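Mirolysin (Tannerella forsythia, PDB 6R7V) probably cleaves peptide bonds as a zinc metallopeptidase of the pappalysin family, here in a zymogen form kept latent by a cysteine switch. Local coordinates at residues A[50-55]-A[117-122]; A[58-63]-A[184-189]; A[131-136]-A[166-171]. The protein carries 1 engineered substitution. All coordinates share one frame; numbering follows the deposited sequence.

Interaction 1: A[50-55]-A[117-122]; sequences VVHVVY and GITRTS
V51, V53 and Y55 pair in parallel register with I118, R120 and S122 of their neighbour, the two strands running 4.7 Å apart at their closest with an 18° angle between directions. Five backbone hydrogen bonds join them, from V51 N to G117 O at one end to Y55 N to T121 O at the other. H52 and T119 lie side by side on one face of the sheet. T119 OG1 sits in the plane of the imidazole, 2.7 Å from H52 ND1; either atom could be the donor. With chi1 at 69°, OG1 is turned to the ring side. H52 NE2 is hydrogen-bonded to N153 OD1. A water links T119 OG1, T121 OG1 and V53 O. On the sheet's other side, V53 CG2 lies over one face of the R120 guanidinium, 3.8 Å from NH1, and V53 CG1 is 3.7 Å from the same nitrogen. R120 NH1 bonds I62 O, and NH2 forms a salt bridge with D64. S122 CA sits over the centre of the Y55 ring, 4.0 Å from its centroid, a CH-pi contact. The H52 ring, bonded at both nitrogens, has its rotation fixed and ties strand 118-122 to strand 152-157 across strand 45-55.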
loop_
_atom_site.group_PDB
_atom_site.type_symbol
_atom_site.label_atom_id
_atom_site.label_comp_id
_atom_site.label_asym_id
_atom_site.label_seq_id
_atom_site.Cartn_x
_atom_site.Cartn_y
_atom_site.Cartn_z
ATOM N N VAL A 50 12.908 1.554 -4.054
ATOM C CA VAL A 50 14.012 0.717 -3.622
ATOM C C VAL A 50 13.420 -0.432 -2.824
ATOM O O VAL A 50 12.571 -0.230 -1.936
ATOM C CB VAL A 50 15.118 1.481 -2.857
ATOM C CG1 VAL A 50 14.574 2.226 -1.626
ATOM C CG2 VAL A 50 16.279 0.557 -2.485
ATOM N N VAL A 51 13.803 -1.645 -3.206
ATOM C CA VAL A 51 13.370 -2.858 -2.483
ATOM C C VAL A 51 14.518 -3.358 -1.638
ATOM O O VAL A 51 15.606 -3.667 -2.174
ATOM C CB VAL A 51 12.885 -3.937 -3.470
ATOM C CG1 VAL A 51 12.437 -5.197 -2.713
ATOM C CG2 VAL A 51 11.732 -3.384 -4.303
ATOM N N HIS A 52 14.282 -3.448 -0.322
ATOM C CA HIS A 52 15.274 -3.937 0.626
ATOM C C HIS A 52 14.960 -5.355 0.996
ATOM O O HIS A 52 14.027 -5.559 1.779
ATOM C CB HIS A 52 15.330 -3.093 1.907
ATOM C CG HIS A 52 15.507 -1.629 1.687
ATOM N ND1 HIS A 52 16.715 -1.109 1.279
ATOM C CD2 HIS A 52 14.629 -0.608 1.871
ATOM C CE1 HIS A 52 16.540 0.205 1.192
ATOM N NE2 HIS A 52 15.301 0.554 1.565
ATOM N N VAL A 53 15.725 -6.331 0.465
ATOM C CA VAL A 53 15.528 -7.737 0.855
ATOM C C VAL A 53 16.381 -7.979 2.087
ATOM O O VAL A 53 17.609 -7.793 2.038
ATOM C CB VAL A 53 15.870 -8.720 -0.285
ATOM C CG1 VAL A 53 15.611 -10.169 0.138
ATOM C CG2 VAL A 53 15.094 -8.383 -1.557
ATOM N N VAL A 54 15.727 -8.350 3.208
ATOM C CA VAL A 54 16.421 -8.605 4.467
ATOM C C VAL A 54 16.205 -10.077 4.748
ATOM O O VAL A 54 15.062 -10.511 4.896
ATOM C CB VAL A 54 15.888 -7.666 5.585
ATOM C CG1 VAL A 54 16.629 -7.919 6.891
ATOM C CG2 VAL A 54 15.987 -6.179 5.172
ATOM N N TYR A 55 17.280 -10.868 4.750
ATOM C CA TYR A 55 17.122 -12.310 4.768
ATOM C C TYR A 55 17.978 -12.992 5.786
ATOM O O TYR A 55 19.158 -12.662 5.950
ATOM C CB TYR A 55 17.410 -12.875 3.343
ATOM C CG TYR A 55 18.826 -12.681 2.840
ATOM C CD1 TYR A 55 19.212 -11.491 2.223
ATOM C CD2 TYR A 55 19.770 -13.690 2.965
ATOM C CE1 TYR A 55 20.527 -11.283 1.814
ATOM C CE2 TYR A 55 21.083 -13.498 2.553
ATOM C CZ TYR A 55 21.450 -12.297 1.959
ATOM O OH TYR A 55 22.740 -12.121 1.524
ATOM N N GLY A 117 18.303 -0.773 -7.730
ATOM C CA GLY A 117 17.171 -0.465 -6.858
ATOM C C GLY A 117 16.780 -1.610 -5.936
ATOM O O GLY A 117 15.677 -1.617 -5.374
ATOM N N ILE A 118 17.668 -2.619 -5.806
ATOM C CA ILE A 118 17.467 -3.752 -4.917
ATOM C C ILE A 118 18.656 -3.811 -3.965
ATOM O O ILE A 118 19.826 -3.852 -4.421
ATOM C CB ILE A 118 17.309 -5.072 -5.705
ATOM C CG1 ILE A 118 16.081 -5.016 -6.669
ATOM C CG2 ILE A 118 17.238 -6.287 -4.737
ATOM C CD1 ILE A 118 16.036 -6.137 -7.735
ATOM N N THR A 119 18.392 -3.825 -2.653
ATOM C CA THR A 119 19.471 -4.011 -1.678
ATOM C C THR A 119 19.297 -5.384 -1.057
ATOM O O THR A 119 18.184 -5.915 -1.036
ATOM C CB THR A 119 19.502 -2.935 -0.599
ATOM O OG1 THR A 119 18.361 -3.056 0.270
ATOM C CG2 THR A 119 19.587 -1.505 -1.168
ATOM N N ARG A 120 20.389 -5.955 -0.579
ATOM C CA ARG A 120 20.410 -7.276 0.040
ATOM C C ARG A 120 21.139 -7.177 1.359
ATOM O O ARG A 120 22.310 -6.778 1.381
ATOM C CB ARG A 120 21.112 -8.301 -0.864
ATOM C CG ARG A 120 20.610 -8.372 -2.302
ATOM C CD ARG A 120 19.618 -9.476 -2.436
ATOM N NE ARG A 120 19.012 -9.554 -3.765
ATOM C CZ ARG A 120 17.946 -10.289 -4.001
ATOM N NH1 ARG A 120 17.395 -10.997 -3.024
ATOM N NH2 ARG A 120 17.414 -10.327 -5.217
ATOM N N THR A 121 20.474 -7.560 2.450
ATOM C CA THR A 121 21.053 -7.490 3.785
ATOM C C THR A 121 20.839 -8.801 4.481
ATOM O O THR A 121 19.700 -9.179 4.751
ATOM C CB THR A 121 20.426 -6.354 4.616
ATOM O OG1 THR A 121 20.467 -5.135 3.863
ATOM C CG2 THR A 121 21.112 -6.180 6.001
ATOM N N SER A 122 21.939 -9.501 4.805
ATOM C CA SER A 122 21.825 -10.725 5.586
ATOM C C SER A 122 21.625 -10.307 7.046
ATOM O O SER A 122 22.097 -9.235 7.476
ATOM C CB SER A 122 23.047 -11.614 5.395
ATOM O OG SER A 122 24.210 -11.036 5.953
HETATM O O HOH W 1 18.311 -4.938 2.244
#

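Interaction 2: A[58-63]-A[184-189]; sequences SAQNIS and IHYKHF
Q60 lays its CG over the centre of the Y186 ring, 3.6 Å from the centroid and 11° off the normal, a CH-pi contact. K187 CG covers the opposite face of that ring, offset toward the rim. A chi1 of 78° swings the ring toward the loop, between these two chains. A59 CB touches Y186 CE2 at 4.1 Å. I62 CG2 lies loosely at the ring's edge, 4.3 Å from Y186 CB. The other branch of I62 reaches F189: CD1 lies 3.6 Å from F189 CD1, and the two side chains cross at about a right angle. No direct hydrogen bond joins the segments. One water bridges them, accepting from Q60 NE2 at 3.0 Å and lying 2.7 Å from Y186 OH.

Farther out, Q60 OE1 accepts from N56 N, which fixes the amide beyond the ring. K187 N donates to H185 ND1 in the imidazole plane at 3.0 Å, bracing the turn that carries Y186. I62 and F189 also touch V156 of strand 152-157 and I67 of helix 64-77. The contact joins the loop after strand 45-55 to the end of strand 182-185, closing the apolar layer between sheet and helix in this alpha/beta metzincin domain.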
loop_
_atom_site.group_PDB
_atom_site.type_symbol
_atom_site.label_atom_id
_atom_site.label_comp_id
_atom_site.label_asym_id
_atom_site.label_seq_id
_atom_site.Cartn_x
_atom_site.Cartn_y
_atom_site.Cartn_z
ATOM N N SER A 58 18.105 -18.732 2.663
ATOM C CA SER A 58 17.983 -18.720 1.203
ATOM C C SER A 58 16.558 -18.505 0.755
ATOM O O SER A 58 16.369 -17.758 -0.202
ATOM C CB SER A 58 18.513 -20.019 0.599
ATOM O OG SER A 58 17.933 -21.134 1.259
ATOM N N ALA A 59 15.553 -19.111 1.447
ATOM C CA ALA A 59 14.146 -18.907 1.044
ATOM C C ALA A 59 13.768 -17.422 1.082
ATOM O O ALA A 59 12.973 -16.937 0.250
ATOM C CB ALA A 59 13.224 -19.668 1.988
ATOM N N GLN A 60 14.319 -16.688 2.065
ATOM C CA GLN A 60 13.999 -15.277 2.238
ATOM C C GLN A 60 14.746 -14.371 1.253
ATOM O O GLN A 60 14.359 -13.213 1.025
ATOM C CB GLN A 60 14.312 -14.854 3.673
ATOM C CG GLN A 60 13.335 -15.466 4.655
ATOM C CD GLN A 60 13.782 -15.386 6.080
ATOM O OE1 GLN A 60 14.641 -14.577 6.442
ATOM N NE2 GLN A 60 13.175 -16.189 6.945
ATOM N N ASN A 61 15.802 -14.901 0.644
ATOM C CA ASN A 61 16.601 -14.152 -0.326
ATOM C C ASN A 61 15.981 -14.318 -1.704
ATOM O O ASN A 61 16.510 -15.013 -2.560
ATOM C CB ASN A 61 18.026 -14.688 -0.282
ATOM C CG ASN A 61 19.046 -13.794 -0.902
ATOM O OD1 ASN A 61 18.779 -12.647 -1.283
ATOM N ND2 ASN A 61 20.267 -14.324 -1.019
ATOM N N ILE A 62 14.842 -13.661 -1.922
ATOM C CA ILE A 62 14.044 -13.834 -3.136
ATOM C C ILE A 62 14.731 -13.262 -4.382
ATOM O O ILE A 62 15.502 -12.318 -4.295
ATOM C CB ILE A 62 12.607 -13.277 -2.958
ATOM C CG1 ILE A 62 12.626 -11.751 -2.707
ATOM C CG2 ILE A 62 11.900 -14.041 -1.815
ATOM C CD1 ILE A 62 11.235 -11.087 -2.953
ATOM N N SER A 63 14.395 -13.821 -5.546
ATOM C CA SER A 63 15.049 -13.509 -6.813
ATOM C C SER A 63 14.756 -12.102 -7.338
ATOM O O SER A 63 13.723 -11.485 -7.023
ATOM C CB SER A 63 14.668 -14.537 -7.874
ATOM O OG SER A 63 13.338 -14.348 -8.342
ATOM N N ILE A 184 6.650 -6.024 3.333
ATOM C CA ILE A 184 5.893 -7.150 2.821
ATOM C C ILE A 184 6.538 -8.467 3.220
ATOM O O ILE A 184 7.760 -8.612 3.113
ATOM C CB ILE A 184 5.748 -7.071 1.266
ATOM C CG1 ILE A 184 5.258 -5.684 0.729
ATOM C CG2 ILE A 184 4.787 -8.205 0.740
ATOM C CD1 ILE A 184 3.768 -5.339 1.203
ATOM N N HIS A 185 5.719 -9.470 3.559
ATOM C CA HIS A 185 6.246 -10.806 3.870
ATOM C C HIS A 185 6.842 -11.378 2.606
ATOM O O HIS A 185 6.200 -11.342 1.553
ATOM C CB HIS A 185 5.082 -11.676 4.352
ATOM C CG HIS A 185 5.492 -12.947 5.018
ATOM N ND1 HIS A 185 6.261 -13.888 4.370
ATOM C CD2 HIS A 185 5.280 -13.351 6.290
ATOM C CE1 HIS A 185 6.466 -14.857 5.256
ATOM N NE2 HIS A 185 5.920 -14.570 6.432
ATOM N N TYR A 186 8.036 -11.949 2.696
ATOM C CA TYR A 186 8.746 -12.496 1.531
ATOM C C TYR A 186 7.949 -13.561 0.791
ATOM O O TYR A 186 8.164 -13.731 -0.410
ATOM C CB TYR A 186 10.123 -13.039 1.950
ATOM C CG TYR A 186 10.104 -14.395 2.624
ATOM C CD1 TYR A 186 9.818 -14.523 3.985
ATOM C CD2 TYR A 186 10.363 -15.558 1.902
ATOM C CE1 TYR A 186 9.761 -15.773 4.601
ATOM C CE2 TYR A 186 10.301 -16.810 2.506
ATOM C CZ TYR A 186 10.016 -16.912 3.858
ATOM O OH TYR A 186 10.004 -18.144 4.467
ATOM N N LYS A 187 7.086 -14.315 1.493
ATOM C CA LYS A 187 6.350 -15.368 0.810
ATOM C C LYS A 187 5.243 -14.809 -0.061
ATOM O O LYS A 187 4.600 -15.586 -0.776
ATOM C CB LYS A 187 5.725 -16.327 1.839
ATOM C CG LYS A 187 6.691 -17.249 2.529
ATOM C CD LYS A 187 5.945 -18.019 3.607
ATOM C CE LYS A 187 6.847 -18.989 4.313
ATOM N NZ LYS A 187 6.151 -19.625 5.464
ATOM N N HIS A 188 4.951 -13.499 0.023
ATOM C CA HIS A 188 3.808 -12.953 -0.699
ATOM C C HIS A 188 4.211 -11.697 -1.465
ATOM O O HIS A 188 3.446 -10.735 -1.548
ATOM C CB HIS A 188 2.667 -12.698 0.304
ATOM C CG HIS A 188 2.312 -13.953 1.061
ATOM N ND1 HIS A 188 1.772 -15.041 0.412
ATOM C CD2 HIS A 188 2.483 -14.274 2.368
ATOM C CE1 HIS A 188 1.618 -15.989 1.332
ATOM N NE2 HIS A 188 2.029 -15.576 2.524
ATOM N N PHE A 189 5.431 -11.721 -2.009
ATOM C CA PHE A 189 6.000 -10.639 -2.787
ATOM C C PHE A 189 6.175 -11.108 -4.197
ATOM O O PHE A 189 6.734 -12.192 -4.429
ATOM C CB PHE A 189 7.346 -10.168 -2.187
ATOM C CG PHE A 189 7.773 -8.793 -2.619
ATOM C CD1 PHE A 189 8.731 -8.622 -3.612
ATOM C CD2 PHE A 189 7.155 -7.660 -2.094
ATOM C CE1 PHE A 189 9.116 -7.338 -4.013
ATOM C CE2 PHE A 189 7.526 -6.386 -2.514
ATOM C CZ PHE A 189 8.538 -6.231 -3.432
HETATM O O HOH W 2 10.804 -18.078 7.043
#

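Interaction 3: A[131-136]-A[166-171]; sequences EMDNVK and YAQFPF
D133 and Y166 are the nearest backbone pair, yet their CA atoms stand 10.1 Å apart, so side chains and waters make the contact. Segment 131-136 is a loop ending in a 3-10 turn. Segment 166-171 leaves strand 165-167, the strand antiparallel to 182-185 in the mixed sheet of this metzincin-type catalytic domain. Within the loop, K136 N bonds D133 O.

Y166 reaches across with its hydroxyl, which donates to D133 OD1 at 2.7 Å. The oxygen lies in the plane of the phenol ring, at its edge, and is met nearly along its C-O axis. Carboxylate and ring planes are 28° apart. The ring can reach the loop because Y166 CG stands between the backbone N and the carbonyl carbon (chi1 69°). K136 runs extended from the other direction. Its NZ forms a salt bridge with the same D133 OD1 at 3.0 Å, approaching from above the carboxylate plane. Two donors therefore grip one carboxylate oxygen, an arrangement likely to stabilise its negative charge. K136 NZ also bonds T179 O, and V135 CG1 comes near Y166 OH.

Waters extend the network. One donates to Y166 OH and accepts from V135 N. Another bonds K136 NZ and reaches Y166 O only weakly. Q168 OE1 also bonds T179 OG1. A third water donates both to D133 OD2 and to Q168 OE1, at 2.7 Å from each oxygen.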
loop_
_atom_site.group_PDB
_atom_site.type_symbol
_atom_site.label_atom_id
_atom_site.label_comp_id
_atom_site.label_asym_id
_atom_site.label_seq_id
_atom_site.Cartn_x
_atom_site.Cartn_y
_atom_site.Cartn_z
ATOM N N GLU A 131 5.687 -3.856 15.449
ATOM C CA GLU A 131 5.742 -3.059 16.674
ATOM C C GLU A 131 7.086 -2.330 16.846
ATOM O O GLU A 131 7.098 -1.143 17.182
ATOM C CB GLU A 131 5.473 -3.970 17.887
ATOM C CG GLU A 131 4.083 -4.603 17.887
ATOM C CD GLU A 131 3.784 -5.724 16.905
ATOM O OE1 GLU A 131 4.731 -6.416 16.465
ATOM O OE2 GLU A 131 2.588 -5.917 16.585
ATOM N N MET A 132 8.206 -3.030 16.590
ATOM C CA MET A 132 9.556 -2.480 16.706
ATOM C C MET A 132 10.005 -1.720 15.461
ATOM O O MET A 132 10.905 -0.876 15.565
ATOM C CB MET A 132 10.568 -3.614 16.957
ATOM C CG MET A 132 10.400 -4.320 18.291
ATOM S SD MET A 132 11.557 -5.708 18.492
ATOM C CE MET A 132 13.140 -4.820 18.551
ATOM N N ASP A 133 9.452 -2.069 14.265
ATOM C CA ASP A 133 9.903 -1.521 12.965
ATOM C C ASP A 133 11.388 -1.863 12.763
ATOM O O ASP A 133 12.127 -1.145 12.080
ATOM C CB ASP A 133 9.683 0.016 12.887
ATOM C CG ASP A 133 8.572 0.474 11.968
ATOM O OD1 ASP A 133 8.137 -0.334 11.111
ATOM O OD2 ASP A 133 8.148 1.628 12.095
ATOM N N ASN A 134 11.837 -2.980 13.356
ATOM C CA ASN A 134 13.250 -3.324 13.312
ATOM C C ASN A 134 13.779 -3.629 11.894
ATOM O O ASN A 134 14.991 -3.499 11.665
ATOM C CB ASN A 134 13.613 -4.460 14.289
ATOM C CG ASN A 134 12.754 -5.722 14.293
ATOM O OD1 ASN A 134 11.619 -5.764 13.799
ATOM N ND2 ASN A 134 13.285 -6.790 14.898
ATOM N N VAL A 135 12.896 -3.971 10.930
ATOM C CA VAL A 135 13.413 -4.249 9.574
ATOM C C VAL A 135 13.942 -2.950 8.921
ATOM O O VAL A 135 14.695 -3.002 7.943
ATOM C CB VAL A 135 12.317 -4.937 8.690
ATOM C CG1 VAL A 135 11.260 -3.930 8.215
ATOM C CG2 VAL A 135 12.937 -5.638 7.479
ATOM N N LYS A 136 13.532 -1.790 9.463
ATOM C CA LYS A 136 13.851 -0.502 8.860
ATOM C C LYS A 136 15.095 0.125 9.445
ATOM O O LYS A 136 15.431 1.260 9.087
ATOM C CB LYS A 136 12.651 0.455 9.047
ATOM C CG LYS A 136 11.373 -0.107 8.462
ATOM C CD LYS A 136 10.226 0.874 8.633
ATOM C CE LYS A 136 8.953 0.306 8.020
ATOM N NZ LYS A 136 7.736 1.057 8.448
ATOM N N TYR A 166 2.567 -4.441 6.144
ATOM C CA TYR A 166 2.088 -3.238 6.810
ATOM C C TYR A 166 2.696 -2.004 6.157
ATOM O O TYR A 166 3.756 -2.072 5.530
ATOM C CB TYR A 166 2.342 -3.261 8.321
ATOM C CG TYR A 166 3.783 -3.150 8.761
ATOM C CD1 TYR A 166 4.323 -1.924 9.142
ATOM C CD2 TYR A 166 4.575 -4.288 8.908
ATOM C CE1 TYR A 166 5.634 -1.825 9.602
ATOM C CE2 TYR A 166 5.877 -4.202 9.389
ATOM C CZ TYR A 166 6.392 -2.970 9.760
ATOM O OH TYR A 166 7.685 -2.874 10.216
ATOM N N ALA A 167 2.018 -0.875 6.299
ATOM C CA ALA A 167 2.460 0.381 5.722
ATOM C C ALA A 167 2.442 1.459 6.757
ATOM O O ALA A 167 1.667 1.380 7.716
ATOM C CB ALA A 167 1.515 0.770 4.587
ATOM N N GLN A 168 3.172 2.533 6.499
ATOM C CA GLN A 168 3.094 3.709 7.333
ATOM C C GLN A 168 2.233 4.739 6.582
ATOM O O GLN A 168 2.462 4.987 5.403
ATOM C CB GLN A 168 4.497 4.264 7.679
ATOM C CG GLN A 168 4.381 5.380 8.712
ATOM C CD GLN A 168 5.725 5.837 9.199
ATOM O OE1 GLN A 168 6.367 5.157 9.978
ATOM N NE2 GLN A 168 6.157 6.996 8.748
ATOM N N PHE A 169 1.253 5.354 7.261
ATOM C CA PHE A 169 0.361 6.307 6.615
ATOM C C PHE A 169 0.990 7.691 6.452
ATOM O O PHE A 169 1.817 8.081 7.290
ATOM C CB PHE A 169 -0.914 6.457 7.460
ATOM C CG PHE A 169 -1.847 5.278 7.406
ATOM C CD1 PHE A 169 -1.879 4.350 8.440
ATOM C CD2 PHE A 169 -2.699 5.097 6.329
ATOM C CE1 PHE A 169 -2.700 3.219 8.362
ATOM C CE2 PHE A 169 -3.560 3.993 6.274
ATOM C CZ PHE A 169 -3.568 3.072 7.300
ATOM N N PRO A 170 0.519 8.497 5.466
ATOM C CA PRO A 170 1.099 9.833 5.264
ATOM C C PRO A 170 0.977 10.776 6.454
ATOM O O PRO A 170 1.851 11.641 6.601
ATOM C CB PRO A 170 0.283 10.397 4.098
ATOM C CG PRO A 170 -0.176 9.191 3.332
ATOM C CD PRO A 170 -0.386 8.120 4.355
ATOM N N PHE A 171 -0.052 10.621 7.322
ATOM C CA PHE A 171 -0.164 11.538 8.462
ATOM C C PHE A 171 1.002 11.365 9.446
ATOM O O PHE A 171 1.204 12.222 10.316
ATOM C CB PHE A 171 -1.523 11.405 9.209
ATOM C CG PHE A 171 -1.587 10.266 10.219
ATOM C CD1 PHE A 171 -1.915 8.977 9.818
ATOM C CD2 PHE A 171 -1.290 10.482 11.555
ATOM C CE1 PHE A 171 -1.965 7.928 10.742
ATOM C CE2 PHE A 171 -1.288 9.419 12.472
ATOM C CZ PHE A 171 -1.616 8.149 12.052
HETATM O O HOH W 3 6.051 2.576 10.703
HETATM O O HOH W 4 9.918 -4.597 11.205
HETATM O O HOH W 5 5.661 0.283 6.846
#

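How the interactions relate
All three contacts reach the same mixed sheet. Interactions 1 and 2 have centres 10 Å apart and touch: V53 CG1 of interaction 1 packs 3.4 Å from Q60 O of interaction 2. Y55 CB also packs on Q60 CB at 3.7 Å. Interaction 3 meets interaction 1 more lightly, through V54 CG2 and V135 CG2 at 3.9 Å. Interactions 2 and 3 do not touch; their nearest atoms are about 5 Å apart, but they reach neighbouring strands, 182-185 and 165-167. The Y166 side chain of interaction 3 is about 7 Å from the zinc ion, which is bound by H207, H211, H217 and the propeptide C6. F169 of its second segment meets the H211 ring.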